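Local coordinates for osmolarity sensor protein EnvZ (Escherichia coli, PDB 5XGA), which probably senses osmotic conditions as a membrane histidine kinase, of which this is the periplasmic domain, crystallised with the detergent CHAPS, at residues G52-N58 and N109-P115; L83-V89 and W101-W105; Q70-S76 and E88-V93. One frame throughout, in Å; residues are numbered along the deposited sequence. Where two conformers were deposited one is given.

How the contacts relate
All three contacts belong to one five-stranded antiparallel sheet: contact 1 joins the outermost strand 54-57 to 110-115, contact 2 pairs 87-89 with 101-104, and contact 3 adds the short strand 70-71 at the other margin. Contacts 2 and 3 share Glu88 and Val89, while contact 1 reaches contact 2 through Asn58 OD1 and Lys103 NZ, and contact 3 through Trp111, which packs on Glu88 and Arg90. Each is partly buried. Contacts 1 and 2 both touch CHAPS, one through aliphatic side chains and the other through a hydroxyl; contact 3 instead joins an outer charge cluster to an apolar inner side that faces helix 10-24.

Contact 1 of 3, residues G52-N58 and N109-P115; sequences GISLYSN and NIWVRVP. With CPS (3-[(3-cholamidopropyl)dimethylammonio]-1-propanesulfonate), chain B.
Tyr56 packs along Arg113 on one face of an antiparallel strand pair in which 54-57, an outermost strand of the five-stranded sheet, lies against 110-115. The two side chains point the same way: Tyr56 CE1 is 3.7 Å from Arg113 CD, so the ring lies beside the arginine's methylenes, and the ring and guanidinium planes are turned 43° apart. With CG anti to the backbone N (chi1 -178°) and the chain extended as far as NE, Arg113 sends its aliphatic part past the phenol. Trp111 is on this same face, and its backbone is locked to that of Tyr56 by Tyr56 N to Trp111 O and Trp111 N to Tyr56 O, both 2.8 Å. Asn58 OD1, which is hydrogen-bonded to Lys103, passes 3.4 Å from Trp111 CD1. On the other face of the sheet, Leu55 CD2 meets Val112 CG2 at 3.9 Å, and the pair lines one of the CHAPS pockets, with Val112 CG2 3.8 Å from C13 of the steroid. At the Gly52 end, one water accepts from Arg113 NH1, which reaches it at 2.9 Å, and donates to both Arg113 O and Gly52 O.

Contact 2 of 3, residues L83-V89 and W101-W105; sequences LGGPTEV and WLKTW. With CPS (3-[(3-cholamidopropyl)dimethylammonio]-1-propanesulfonate), chain B.
At the open end of the beta hairpin of strands 87-92 and 99-104, Trp105 folds over the Leu83-Pro86 turn that leaves helix 73-83. The indole CG sits between the backbone N and carbonyl carbon (chi1 77°), and that brings the ring flat against the chain: the Gly85 backbone lies over one face of the six-membered ring, and Pro86 CD sits over the same face toward its rim, 3.8 Å from Trp105 CG. Gly85, with no side chain to intervene, leaves its backbone to meet the ring; the exact closeness is doubtful. At the ring's edge, near its plane, Leu83 O stands 3.2 Å from Trp105 CH2. The main chains join only loosely, with a weak bond from Trp105 N to Pro86 O at 3.0 Å.

Beyond the turn the pairing becomes regular. Glu88 N reaches Lys103 O at 2.8 Å in a nearly straight bond (173°), and Lys103 N returns to Glu88 O at 3.0 Å. The charged ends part company: Lys103 NZ goes to Asn58 OD1 and Pro108 O, while the Glu88 carboxylate turns to Arg90 and His71. On the other face, Val89 CG2 meets Leu102 CD1 at 3.9 Å, with Met79 of helix 73-83 packed against both residues. Thr104 is on that face too, and its methyl CG2 leans on Leu83 CD1 at 3.8 Å. With chi1 at 82°, Thr104 OG1 faces the detergent and is hydrogen-bonded to CHAPS O2 at 2.6 Å, either one possibly the donor, and to Leu106 N. Thr104 thus gives CHAPS a polar grip beside largely apolar packing, and Ser107, just past the strand, adds another hydrogen bond, while the charges of the strand pair are spent on protein partners on the opposite side.

Contact 3 of 3, residues Q70-S76 and E88-V93; sequences QHYEFLS and EVRVEV
Glu88 OE2 is gripped by two donors, His71 ND1 at 3.1 Å and Arg90 NE at 2.9 Å. The histidine uses the syn lone pair, with the oxygen close to the imidazole plane and the bond fairly straight (159°); the arginine comes from above the carboxylate plane, 36° out of it, and completes a salt bridge. The His71 ring reaches across to Glu88 because its chi1 of 170° turns CG away from the backbone N. The other ring nitrogen, NE2, donates to Glu73 OE1 at 2.6 Å, again nearly in the ring plane, and with a carboxylate at each end the imidazole can hardly rotate.

Beneath this cluster, strand 70-71 pairs with 90-91, Val91 N meeting Gln70 O at 2.9 Å. The chain then turns into helix 73-83, with Tyr72 at the N-cap position; Tyr72 N still bonds to Val89 O at 3.1 Å. One turn on, Ser76 OG accepts from Val89 N at 2.9 Å, which ties the first turn of the helix directly to the strand. Ser76 is itself fixed in place by Tyr72 O, which takes both its OG and its N, the two donors arriving from opposite faces of the carbonyl plane.

The inner side is apolar. Val91 CG2 sits over one face of the Tyr72 ring, 3.9 Å from the centroid, in a CH-pi contact, and Leu75 CD1 meets the same methyl at 3.9 Å, the two side chains crossing at about a right angle. Leu10 of helix 10-24 packs against all three residues.

Held between two carboxylates, with both nitrogens placed as donors, His71 would probably be stabilised as imidazolium, although Arg90, sharing Glu88, may offset part of that effect.

Contact 1 of 3, residues G52-N58 and N109-P115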
loop_
_atom_site.group_PDB
_atom_site.type_symbol
_atom_site.label_atom_id
_atom_site.label_comp_id
_atom_site.label_asym_id
_atom_site.label_seq_id
_atom_site.Cartn_x
_atom_site.Cartn_y
_atom_site.Cartn_z
ATOM N N GLY A 52 6.653 -3.429 5.924
ATOM C CA GLY A 52 6.025 -4.352 6.864
ATOM C C GLY A 52 4.716 -4.927 6.332
ATOM O O GLY A 52 3.750 -5.136 7.073
ATOM N N ILE A 53 4.677 -5.191 5.034
ATOM C CA ILE A 53 3.499 -5.771 4.416
ATOM C C ILE A 53 3.250 -7.179 4.941
ATOM O O ILE A 53 4.169 -8.001 4.981
ATOM C CB ILE A 53 3.645 -5.823 2.886
ATOM C CG1 ILE A 53 3.447 -4.430 2.284
ATOM C CG2 ILE A 53 2.678 -6.863 2.269
ATOM C CD1 ILE A 53 3.936 -4.308 0.849
ATOM N N SER A 54 2.011 -7.440 5.350
ATOM C CA SER A 54 1.535 -8.804 5.551
ATOM C C SER A 54 0.489 -9.094 4.496
ATOM O O SER A 54 -0.280 -8.198 4.135
ATOM C CB SER A 54 0.928 -8.996 6.949
ATOM O OG SER A 54 1.913 -8.825 7.955
ATOM N N LEU A 55 0.457 -10.335 4.012
ATOM C CA LEU A 55 -0.547 -10.776 3.039
ATOM C C LEU A 55 -1.577 -11.676 3.703
ATOM O O LEU A 55 -1.216 -12.649 4.365
ATOM C CB LEU A 55 0.104 -11.526 1.880
ATOM C CG LEU A 55 1.212 -10.797 1.131
ATOM C CD1 LEU A 55 1.691 -11.652 -0.045
ATOM C CD2 LEU A 55 0.713 -9.440 0.641
ATOM N N TYR A 56 -2.851 -11.351 3.504
ATOM C CA TYR A 56 -3.966 -12.069 4.127
ATOM C C TYR A 56 -4.924 -12.661 3.105
ATOM O O TYR A 56 -5.246 -12.017 2.114
ATOM C CB TYR A 56 -4.762 -11.136 5.029
ATOM C CG TYR A 56 -4.138 -10.844 6.367
ATOM C CD1 TYR A 56 -2.985 -10.075 6.469
ATOM C CD2 TYR A 56 -4.725 -11.309 7.532
ATOM C CE1 TYR A 56 -2.424 -9.792 7.704
ATOM C CE2 TYR A 56 -4.166 -11.037 8.774
ATOM C CZ TYR A 56 -3.018 -10.280 8.853
ATOM O OH TYR A 56 -2.472 -10.003 10.097
ATOM N N SER A 57 -5.399 -13.876 3.362
ATOM C CA SER A 57 -6.557 -14.393 2.634
ATOM C C SER A 57 -7.776 -13.583 3.038
ATOM O O SER A 57 -7.768 -12.929 4.077
ATOM C CB SER A 57 -6.787 -15.876 2.937
ATOM O OG SER A 57 -7.155 -16.049 4.289
ATOM N N ASN A 58 -8.831 -13.637 2.229
ATOM C CA ASN A 58 -10.082 -12.950 2.554
ATOM C C ASN A 58 -10.610 -13.338 3.931
ATOM O O ASN A 58 -11.035 -12.481 4.719
ATOM C CB ASN A 58 -11.145 -13.240 1.483
ATOM C CG ASN A 58 -10.747 -12.710 0.122
ATOM O OD1 ASN A 58 -10.060 -11.695 0.028
ATOM N ND2 ASN A 58 -11.162 -13.397 -0.938
ATOM N N ASN A 109 -7.855 -11.927 -4.597
ATOM C CA ASN A 109 -8.101 -12.774 -3.426
ATOM C C ASN A 109 -7.083 -12.589 -2.293
ATOM O O ASN A 109 -7.048 -13.392 -1.362
ATOM C CB ASN A 109 -8.138 -14.246 -3.839
ATOM C CG ASN A 109 -9.299 -14.564 -4.763
ATOM O OD1 ASN A 109 -10.450 -14.207 -4.492
ATOM N ND2 ASN A 109 -8.998 -15.230 -5.870
ATOM N N ILE A 110 -6.271 -11.535 -2.379
ATOM C CA ILE A 110 -5.290 -11.196 -1.337
ATOM C C ILE A 110 -5.552 -9.800 -0.767
ATOM O O ILE A 110 -5.719 -8.835 -1.520
ATOM C CB ILE A 110 -3.828 -11.238 -1.881
ATOM C CG1 ILE A 110 -3.452 -12.645 -2.337
ATOM C CG2 ILE A 110 -2.835 -10.726 -0.838
ATOM C CD1 ILE A 110 -3.617 -13.696 -1.252
ATOM N N TRP A 111 -5.586 -9.690 0.558
ATOM C CA TRP A 111 -5.545 -8.388 1.201
ATOM C C TRP A 111 -4.120 -8.053 1.640
ATOM O O TRP A 111 -3.427 -8.884 2.232
ATOM C CB TRP A 111 -6.480 -8.344 2.408
ATOM C CG TRP A 111 -7.914 -8.103 2.044
ATOM C CD1 TRP A 111 -8.891 -9.044 1.895
ATOM C CD2 TRP A 111 -8.532 -6.838 1.779
ATOM N NE1 TRP A 111 -10.083 -8.443 1.564
ATOM C CE2 TRP A 111 -9.888 -7.086 1.486
ATOM C CE3 TRP A 111 -8.071 -5.515 1.764
ATOM C CZ2 TRP A 111 -10.784 -6.067 1.169
ATOM C CZ3 TRP A 111 -8.966 -4.503 1.461
ATOM C CH2 TRP A 111 -10.304 -4.787 1.156
ATOM N N VAL A 112 -3.695 -6.832 1.356
ATOM C CA VAL A 112 -2.385 -6.344 1.784
ATOM C C VAL A 112 -2.556 -5.513 3.049
ATOM O O VAL A 112 -3.293 -4.523 3.044
ATOM C CB VAL A 112 -1.713 -5.502 0.670
ATOM C CG1 VAL A 112 -0.484 -4.797 1.182
ATOM C CG2 VAL A 112 -1.371 -6.388 -0.535
ATOM N N ARG A 113 -1.900 -5.927 4.133
ATOM C CA ARG A 113 -1.999 -5.203 5.396
ATOM C C ARG A 113 -0.727 -4.427 5.665
ATOM O O ARG A 113 0.353 -5.008 5.728
ATOM C CB ARG A 113 -2.264 -6.151 6.565
ATOM C CG ARG A 113 -2.408 -5.408 7.898
ATOM C CD ARG A 113 -2.297 -6.364 9.072
ATOM N NE ARG A 113 -2.506 -5.667 10.341
ATOM C CZ ARG A 113 -1.527 -5.165 11.092
ATOM N NH1 ARG A 113 -0.262 -5.283 10.719
ATOM N NH2 ARG A 113 -1.821 -4.547 12.233
ATOM N N VAL A 114 -0.862 -3.113 5.827
ATOM C CA VAL A 114 0.292 -2.242 6.053
ATOM C C VAL A 114 0.001 -1.249 7.171
ATOM O O VAL A 114 -0.804 -0.336 7.003
ATOM C CB VAL A 114 0.677 -1.456 4.772
ATOM C CG1 VAL A 114 2.033 -0.795 4.935
ATOM C CG2 VAL A 114 0.718 -2.379 3.580
ATOM N N PRO A 115 0.651 -1.433 8.325
ATOM C CA PRO A 115 0.558 -0.472 9.430
ATOM C C PRO A 115 1.244 0.841 9.097
ATOM O O PRO A 115 2.332 0.838 8.507
ATOM C CB PRO A 115 1.288 -1.181 10.577
ATOM C CG PRO A 115 2.292 -2.031 9.883
ATOM C CD PRO A 115 1.568 -2.540 8.639
HETATM C C1 CPS B . 1.008 -5.778 -4.639
HETATM C C2 CPS B . 1.556 -7.154 -4.342
HETATM C C3 CPS B . 2.858 -7.118 -6.532
HETATM C C4 CPS B . 3.258 -7.872 -7.779
HETATM C C5 CPS B . 3.824 -9.213 -7.452
HETATM C C6 CPS B . 2.820 -9.943 -6.601
HETATM C C7 CPS B . 3.318 -11.352 -6.479
HETATM C C8 CPS B . 3.919 -11.573 -7.848
HETATM C C9 CPS B . 3.921 -10.227 -8.574
HETATM C C10 CPS B . 5.172 -8.981 -6.782
HETATM C C11 CPS B . 2.850 -6.955 -3.589
HETATM C C12 CPS B . -0.373 -5.829 -5.264
HETATM C C13 CPS B . -1.325 -6.530 -4.329
HETATM C C14 CPS B . -0.838 -7.956 -4.132
HETATM C C15 CPS B . 0.541 -7.950 -3.518
HETATM C C16 CPS B . 0.989 -9.373 -3.229
HETATM C C17 CPS B . 1.486 -10.106 -4.473
HETATM C C18 CPS B . 2.481 -9.257 -5.291
HETATM C C19 CPS B . 1.915 -7.896 -5.625
HETATM C C20 CPS B . 5.084 -10.123 -9.584
HETATM C C21 CPS B . 5.322 -8.736 -10.188
HETATM C C22 CPS B . 4.960 -11.166 -10.690
HETATM C C23 CPS B . 6.171 -11.378 -11.581
HETATM C C24 CPS B . 6.183 -12.808 -12.108
HETATM C C25 CPS B . 7.252 -15.029 -12.078
HETATM C C26 CPS B . 8.362 -15.826 -11.366
HETATM C C27 CPS B . 8.428 -17.321 -11.731
HETATM C C28 CPS B . 10.790 -17.485 -12.014
HETATM C C29 CPS B . 9.866 -17.678 -9.834
HETATM C C30 CPS B . 9.439 -19.456 -11.348
HETATM N N1 CPS B . 7.134 -13.626 -11.650
HETATM N N2 CPS B . 9.649 -17.998 -11.248
HETATM O O1 CPS B . 5.369 -13.204 -12.932
HETATM O O2 CPS B . -2.647 -6.442 -4.861
HETATM O O3 CPS B . 0.379 -10.577 -5.241
HETATM O O4 CPS B . 2.100 -8.064 -8.549
HETATM O O HOH W 1 1.052 -6.069 8.272
HETATM O O HOH W 2 -8.651 -15.252 -0.168
#

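Contact 2 of 3, residues L83-V89 and W101-W105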
loop_
_atom_site.group_PDB
_atom_site.type_symbol
_atom_site.label_atom_id
_atom_site.label_comp_id
_atom_site.label_asym_id
_atom_site.label_seq_id
_atom_site.Cartn_x
_atom_site.Cartn_y
_atom_site.Cartn_z
ATOM N N LEU A 83 -1.286 3.250 -8.896
ATOM C CA LEU A 83 -0.991 1.857 -9.229
ATOM C C LEU A 83 -1.440 1.527 -10.636
ATOM O O LEU A 83 -1.008 0.526 -11.209
ATOM C CB LEU A 83 -1.663 0.892 -8.248
ATOM C CG LEU A 83 -1.286 1.054 -6.772
ATOM C CD1 LEU A 83 -1.760 -0.151 -5.967
ATOM C CD2 LEU A 83 0.218 1.269 -6.605
ATOM N N GLY A 84 -2.338 2.347 -11.172
ATOM C CA GLY A 84 -2.798 2.193 -12.547
ATOM C C GLY A 84 -3.812 1.089 -12.785
ATOM O O GLY A 84 -3.842 0.488 -13.861
ATOM N N GLY A 85 -4.651 0.826 -11.791
ATOM C CA GLY A 85 -5.688 -0.187 -11.904
ATOM C C GLY A 85 -6.654 -0.089 -10.737
ATOM O O GLY A 85 -6.352 0.592 -9.757
ATOM N N PRO A 86 -7.824 -0.754 -10.839
ATOM C CA PRO A 86 -8.853 -0.674 -9.794
ATOM C C PRO A 86 -8.342 -1.141 -8.443
ATOM O O PRO A 86 -7.794 -2.245 -8.309
ATOM C CB PRO A 86 -9.954 -1.605 -10.310
ATOM C CG PRO A 86 -9.794 -1.566 -11.798
ATOM C CD PRO A 86 -8.303 -1.497 -12.017
ATOM N N THR A 87 -8.561 -0.311 -7.434
ATOM C CA THR A 87 -8.023 -0.585 -6.115
ATOM C C THR A 87 -9.040 -0.266 -5.032
ATOM O O THR A 87 -9.921 0.575 -5.218
ATOM C CB THR A 87 -6.734 0.226 -5.887
ATOM O OG1 THR A 87 -5.818 -0.036 -6.958
ATOM C CG2 THR A 87 -6.091 -0.139 -4.568
ATOM N N GLU A 88 -8.920 -0.952 -3.899
ATOM C CA GLU A 88 -9.699 -0.629 -2.721
ATOM C C GLU A 88 -8.737 -0.345 -1.560
ATOM O O GLU A 88 -7.849 -1.141 -1.295
ATOM C CB GLU A 88 -10.651 -1.777 -2.370
ATOM C CG GLU A 88 -11.216 -1.756 -0.953
ATOM C CD GLU A 88 -12.304 -0.734 -0.760
ATOM O OE1 GLU A 88 -12.118 0.409 -1.215
ATOM O OE2 GLU A 88 -13.342 -1.071 -0.145
ATOM N N VAL A 89 -8.909 0.794 -0.897
ATOM C CA VAL A 89 -8.162 1.096 0.314
ATOM C C VAL A 89 -9.144 1.233 1.468
ATOM O O VAL A 89 -10.079 2.029 1.407
ATOM C CB VAL A 89 -7.333 2.393 0.185
ATOM C CG1 VAL A 89 -6.782 2.820 1.546
ATOM C CG2 VAL A 89 -6.201 2.226 -0.870
ATOM N N TRP A 101 -5.523 -1.296 4.786
ATOM C CA TRP A 101 -5.851 -2.551 4.135
ATOM C C TRP A 101 -6.068 -2.247 2.655
ATOM O O TRP A 101 -6.849 -1.364 2.321
ATOM C CB TRP A 101 -7.101 -3.185 4.754
ATOM C CG TRP A 101 -6.877 -3.708 6.142
ATOM C CD1 TRP A 101 -6.997 -3.016 7.317
ATOM C CD2 TRP A 101 -6.495 -5.040 6.496
ATOM N NE1 TRP A 101 -6.700 -3.837 8.381
ATOM C CE2 TRP A 101 -6.396 -5.089 7.900
ATOM C CE3 TRP A 101 -6.228 -6.200 5.758
ATOM C CZ2 TRP A 101 -6.040 -6.252 8.581
ATOM C CZ3 TRP A 101 -5.876 -7.354 6.431
ATOM C CH2 TRP A 101 -5.782 -7.373 7.831
ATOM N N LEU A 102 -5.362 -2.975 1.794
ATOM C CA LEU A 102 -5.291 -2.678 0.371
ATOM C C LEU A 102 -5.584 -3.937 -0.436
ATOM O O LEU A 102 -5.035 -5.001 -0.150
ATOM C CB LEU A 102 -3.896 -2.129 0.013
ATOM C CG LEU A 102 -3.524 -2.028 -1.460
ATOM C CD1 LEU A 102 -4.309 -0.913 -2.145
ATOM C CD2 LEU A 102 -2.036 -1.816 -1.640
ATOM N N LYS A 103 -6.468 -3.814 -1.425
ATOM C CA LYS A 103 -6.699 -4.876 -2.387
ATOM C C LYS A 103 -6.649 -4.272 -3.790
ATOM O O LYS A 103 -7.142 -3.163 -4.005
ATOM C CB LYS A 103 -8.049 -5.571 -2.128
ATOM C CG LYS A 103 -8.336 -6.713 -3.099
ATOM C CD LYS A 103 -9.548 -7.541 -2.694
ATOM C CE LYS A 103 -9.161 -8.666 -1.724
ATOM N NZ LYS A 103 -10.303 -9.609 -1.524
ATOM N N THR A 104 -6.027 -4.977 -4.734
ATOM C CA THR A 104 -5.932 -4.469 -6.108
ATOM C C THR A 104 -6.426 -5.471 -7.117
ATOM O O THR A 104 -6.591 -6.651 -6.807
ATOM C CB THR A 104 -4.493 -4.101 -6.531
ATOM O OG1 THR A 104 -3.797 -5.288 -6.946
ATOM C CG2 THR A 104 -3.734 -3.374 -5.403
ATOM N N TRP A 105 -6.614 -4.993 -8.341
ATOM C CA TRP A 105 -7.173 -5.819 -9.403
ATOM C C TRP A 105 -6.219 -6.952 -9.756
ATOM O O TRP A 105 -6.641 -7.971 -10.306
ATOM C CB TRP A 105 -7.475 -4.972 -10.642
ATOM C CG TRP A 105 -6.248 -4.614 -11.450
ATOM C CD1 TRP A 105 -5.880 -5.146 -12.653
ATOM C CD2 TRP A 105 -5.235 -3.656 -11.110
ATOM N NE1 TRP A 105 -4.705 -4.576 -13.087
ATOM C CE2 TRP A 105 -4.286 -3.659 -12.158
ATOM C CE3 TRP A 105 -5.035 -2.799 -10.023
ATOM C CZ2 TRP A 105 -3.153 -2.840 -12.150
ATOM C CZ3 TRP A 105 -3.912 -1.981 -10.016
ATOM C CH2 TRP A 105 -2.985 -2.008 -11.075
HETATM C C1 CPS B . 1.008 -5.778 -4.639
HETATM C C2 CPS B . 1.556 -7.154 -4.342
HETATM C C3 CPS B . 2.858 -7.118 -6.532
HETATM C C4 CPS B . 3.258 -7.872 -7.779
HETATM C C5 CPS B . 3.824 -9.213 -7.452
HETATM C C6 CPS B . 2.820 -9.943 -6.601
HETATM C C7 CPS B . 3.318 -11.352 -6.479
HETATM C C8 CPS B . 3.919 -11.573 -7.848
HETATM C C9 CPS B . 3.921 -10.227 -8.574
HETATM C C10 CPS B . 5.172 -8.981 -6.782
HETATM C C11 CPS B . 2.850 -6.955 -3.589
HETATM C C12 CPS B . -0.373 -5.829 -5.264
HETATM C C13 CPS B . -1.325 -6.530 -4.329
HETATM C C14 CPS B . -0.838 -7.956 -4.132
HETATM C C15 CPS B . 0.541 -7.950 -3.518
HETATM C C16 CPS B . 0.989 -9.373 -3.229
HETATM C C17 CPS B . 1.486 -10.106 -4.473
HETATM C C18 CPS B . 2.481 -9.257 -5.291
HETATM C C19 CPS B . 1.915 -7.896 -5.625
HETATM C C20 CPS B . 5.084 -10.123 -9.584
HETATM C C21 CPS B . 5.322 -8.736 -10.188
HETATM C C22 CPS B . 4.960 -11.166 -10.690
HETATM C C23 CPS B . 6.171 -11.378 -11.581
HETATM C C24 CPS B . 6.183 -12.808 -12.108
HETATM C C25 CPS B . 7.252 -15.029 -12.078
HETATM C C26 CPS B . 8.362 -15.826 -11.366
HETATM C C27 CPS B . 8.428 -17.321 -11.731
HETATM C C28 CPS B . 10.790 -17.485 -12.014
HETATM C C29 CPS B . 9.866 -17.678 -9.834
HETATM C C30 CPS B . 9.439 -19.456 -11.348
HETATM N N1 CPS B . 7.134 -13.626 -11.650
HETATM N N2 CPS B . 9.649 -17.998 -11.248
HETATM O O1 CPS B . 5.369 -13.204 -12.932
HETATM O O2 CPS B . -2.647 -6.442 -4.861
HETATM O O3 CPS B . 0.379 -10.577 -5.241
HETATM O O4 CPS B . 2.100 -8.064 -8.549
#

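Contact 3 of 3, residues Q70-S76 and E88-V93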
loop_
_atom_site.group_PDB
_atom_site.type_symbol
_atom_site.label_atom_id
_atom_site.label_comp_id
_atom_site.label_asym_id
_atom_site.label_seq_id
_atom_site.Cartn_x
_atom_site.Cartn_y
_atom_site.Cartn_z
ATOM N N GLN A 70 -12.762 0.815 7.487
ATOM C CA GLN A 70 -13.767 1.510 6.681
ATOM C C GLN A 70 -13.213 1.942 5.329
ATOM O O GLN A 70 -12.045 2.309 5.226
ATOM C CB GLN A 70 -14.300 2.732 7.431
ATOM C CG GLN A 70 -14.400 2.538 8.948
ATOM C CD GLN A 70 -13.326 3.311 9.706
ATOM O OE1 GLN A 70 -12.361 2.733 10.221
ATOM N NE2 GLN A 70 -13.492 4.629 9.777
ATOM N N HIS A 71 -14.064 1.912 4.306
ATOM C CA HIS A 71 -13.680 2.310 2.958
ATOM C C HIS A 71 -13.312 3.788 2.917
ATOM O O HIS A 71 -14.024 4.624 3.445
ATOM C CB HIS A 71 -14.820 2.006 1.972
ATOM C CG HIS A 71 -14.631 2.596 0.605
ATOM N ND1 HIS A 71 -13.951 1.946 -0.403
ATOM C CD2 HIS A 71 -15.059 3.767 0.072
ATOM C CE1 HIS A 71 -13.953 2.699 -1.491
ATOM N NE2 HIS A 71 -14.617 3.809 -1.229
ATOM N N TYR A 72 -12.168 4.098 2.317
ATOM C CA TYR A 72 -11.771 5.484 2.073
ATOM C C TYR A 72 -11.779 5.775 0.573
ATOM O O TYR A 72 -10.949 5.251 -0.169
ATOM C CB TYR A 72 -10.385 5.759 2.646
ATOM C CG TYR A 72 -10.412 6.109 4.111
ATOM C CD1 TYR A 72 -10.932 5.220 5.047
ATOM C CD2 TYR A 72 -9.911 7.321 4.560
ATOM C CE1 TYR A 72 -10.948 5.539 6.395
ATOM C CE2 TYR A 72 -9.925 7.648 5.904
ATOM C CZ TYR A 72 -10.443 6.755 6.812
ATOM O OH TYR A 72 -10.457 7.085 8.146
ATOM N N GLU A 73 -12.715 6.611 0.140
ATOM C CA GLU A 73 -12.966 6.802 -1.279
ATOM C C GLU A 73 -11.834 7.567 -1.933
ATOM O O GLU A 73 -11.319 7.157 -2.974
ATOM C CB GLU A 73 -14.299 7.527 -1.489
ATOM C CG GLU A 73 -14.667 7.813 -2.943
ATOM C CD GLU A 73 -15.120 6.583 -3.712
ATOM O OE1 GLU A 73 -15.155 5.481 -3.127
ATOM O OE2 GLU A 73 -15.434 6.720 -4.918
ATOM N N PHE A 74 -11.431 8.679 -1.329
ATOM C CA PHE A 74 -10.358 9.449 -1.930
ATOM C C PHE A 74 -9.060 8.646 -1.926
ATOM O O PHE A 74 -8.375 8.569 -2.944
ATOM C CB PHE A 74 -10.157 10.787 -1.221
ATOM C CG PHE A 74 -9.050 11.603 -1.810
ATOM C CD1 PHE A 74 -9.197 12.187 -3.060
ATOM C CD2 PHE A 74 -7.848 11.763 -1.135
ATOM C CE1 PHE A 74 -8.166 12.931 -3.624
ATOM C CE2 PHE A 74 -6.820 12.506 -1.690
ATOM C CZ PHE A 74 -6.979 13.087 -2.936
ATOM N N LEU A 75 -8.720 8.041 -0.793
ATOM C CA LEU A 75 -7.495 7.242 -0.738
ATOM C C LEU A 75 -7.517 6.127 -1.786
ATOM O O LEU A 75 -6.497 5.834 -2.414
ATOM C CB LEU A 75 -7.297 6.639 0.651
ATOM C CG LEU A 75 -7.152 7.582 1.855
ATOM C CD1 LEU A 75 -6.824 6.766 3.082
ATOM C CD2 LEU A 75 -6.091 8.667 1.624
ATOM N N SER A 76 -8.676 5.491 -1.959
ATOM C CA SER A 76 -8.786 4.408 -2.935
ATOM C C SER A 76 -8.544 4.915 -4.362
ATOM O O SER A 76 -7.868 4.263 -5.152
ATOM C CB SER A 76 -10.160 3.728 -2.837
ATOM O OG SER A 76 -10.388 3.209 -1.530
ATOM N N GLU A 88 -8.920 -0.952 -3.899
ATOM C CA GLU A 88 -9.699 -0.629 -2.721
ATOM C C GLU A 88 -8.737 -0.345 -1.560
ATOM O O GLU A 88 -7.849 -1.141 -1.295
ATOM C CB GLU A 88 -10.651 -1.777 -2.370
ATOM C CG GLU A 88 -11.216 -1.756 -0.953
ATOM C CD GLU A 88 -12.304 -0.734 -0.760
ATOM O OE1 GLU A 88 -12.118 0.409 -1.215
ATOM O OE2 GLU A 88 -13.342 -1.071 -0.145
ATOM N N VAL A 89 -8.909 0.794 -0.897
ATOM C CA VAL A 89 -8.162 1.096 0.314
ATOM C C VAL A 89 -9.144 1.233 1.468
ATOM O O VAL A 89 -10.079 2.029 1.407
ATOM C CB VAL A 89 -7.333 2.393 0.185
ATOM C CG1 VAL A 89 -6.782 2.820 1.546
ATOM C CG2 VAL A 89 -6.201 2.226 -0.870
ATOM N N ARG A 90 -8.930 0.449 2.515
ATOM C CA ARG A 90 -9.719 0.588 3.735
ATOM C C ARG A 90 -8.788 0.911 4.888
ATOM O O ARG A 90 -7.626 0.480 4.890
ATOM C CB ARG A 90 -10.510 -0.688 4.020
ATOM C CG ARG A 90 -11.520 -1.031 2.948
ATOM C CD ARG A 90 -12.507 -2.080 3.424
ATOM N NE ARG A 90 -13.147 -2.715 2.279
ATOM C CZ ARG A 90 -13.713 -3.913 2.311
ATOM N NH1 ARG A 90 -13.727 -4.604 3.444
ATOM N NH2 ARG A 90 -14.256 -4.420 1.212
ATOM N N VAL A 91 -9.267 1.677 5.865
ATOM C CA VAL A 91 -8.396 2.035 6.982
ATOM C C VAL A 91 -9.021 1.679 8.316
ATOM O O VAL A 91 -10.165 2.049 8.619
ATOM C CB VAL A 91 -8.036 3.528 7.003
ATOM C CG1 VAL A 91 -7.069 3.813 8.167
ATOM C CG2 VAL A 91 -7.410 3.952 5.669
ATOM N N GLU A 92 -8.236 0.952 9.097
ATOM C CA GLU A 92 -8.595 0.551 10.444
ATOM C C GLU A 92 -7.980 1.578 11.367
ATOM O O GLU A 92 -6.764 1.579 11.600
ATOM C CB GLU A 92 -8.089 -0.871 10.715
ATOM C CG GLU A 92 -8.069 -1.333 12.139
ATOM C CD GLU A 92 -7.487 -2.728 12.248
ATOM O OE1 GLU A 92 -7.482 -3.295 13.354
ATOM O OE2 GLU A 92 -7.028 -3.260 11.211
ATOM N N VAL A 93 -8.814 2.500 11.832
ATOM C CA VAL A 93 -8.331 3.599 12.654
ATOM C C VAL A 93 -8.366 3.180 14.111
ATOM O O VAL A 93 -8.037 3.958 15.006
ATOM C CB VAL A 93 -9.149 4.880 12.430
ATOM C CG1 VAL A 93 -8.772 5.509 11.089
ATOM C CG2 VAL A 93 -10.642 4.578 12.493
#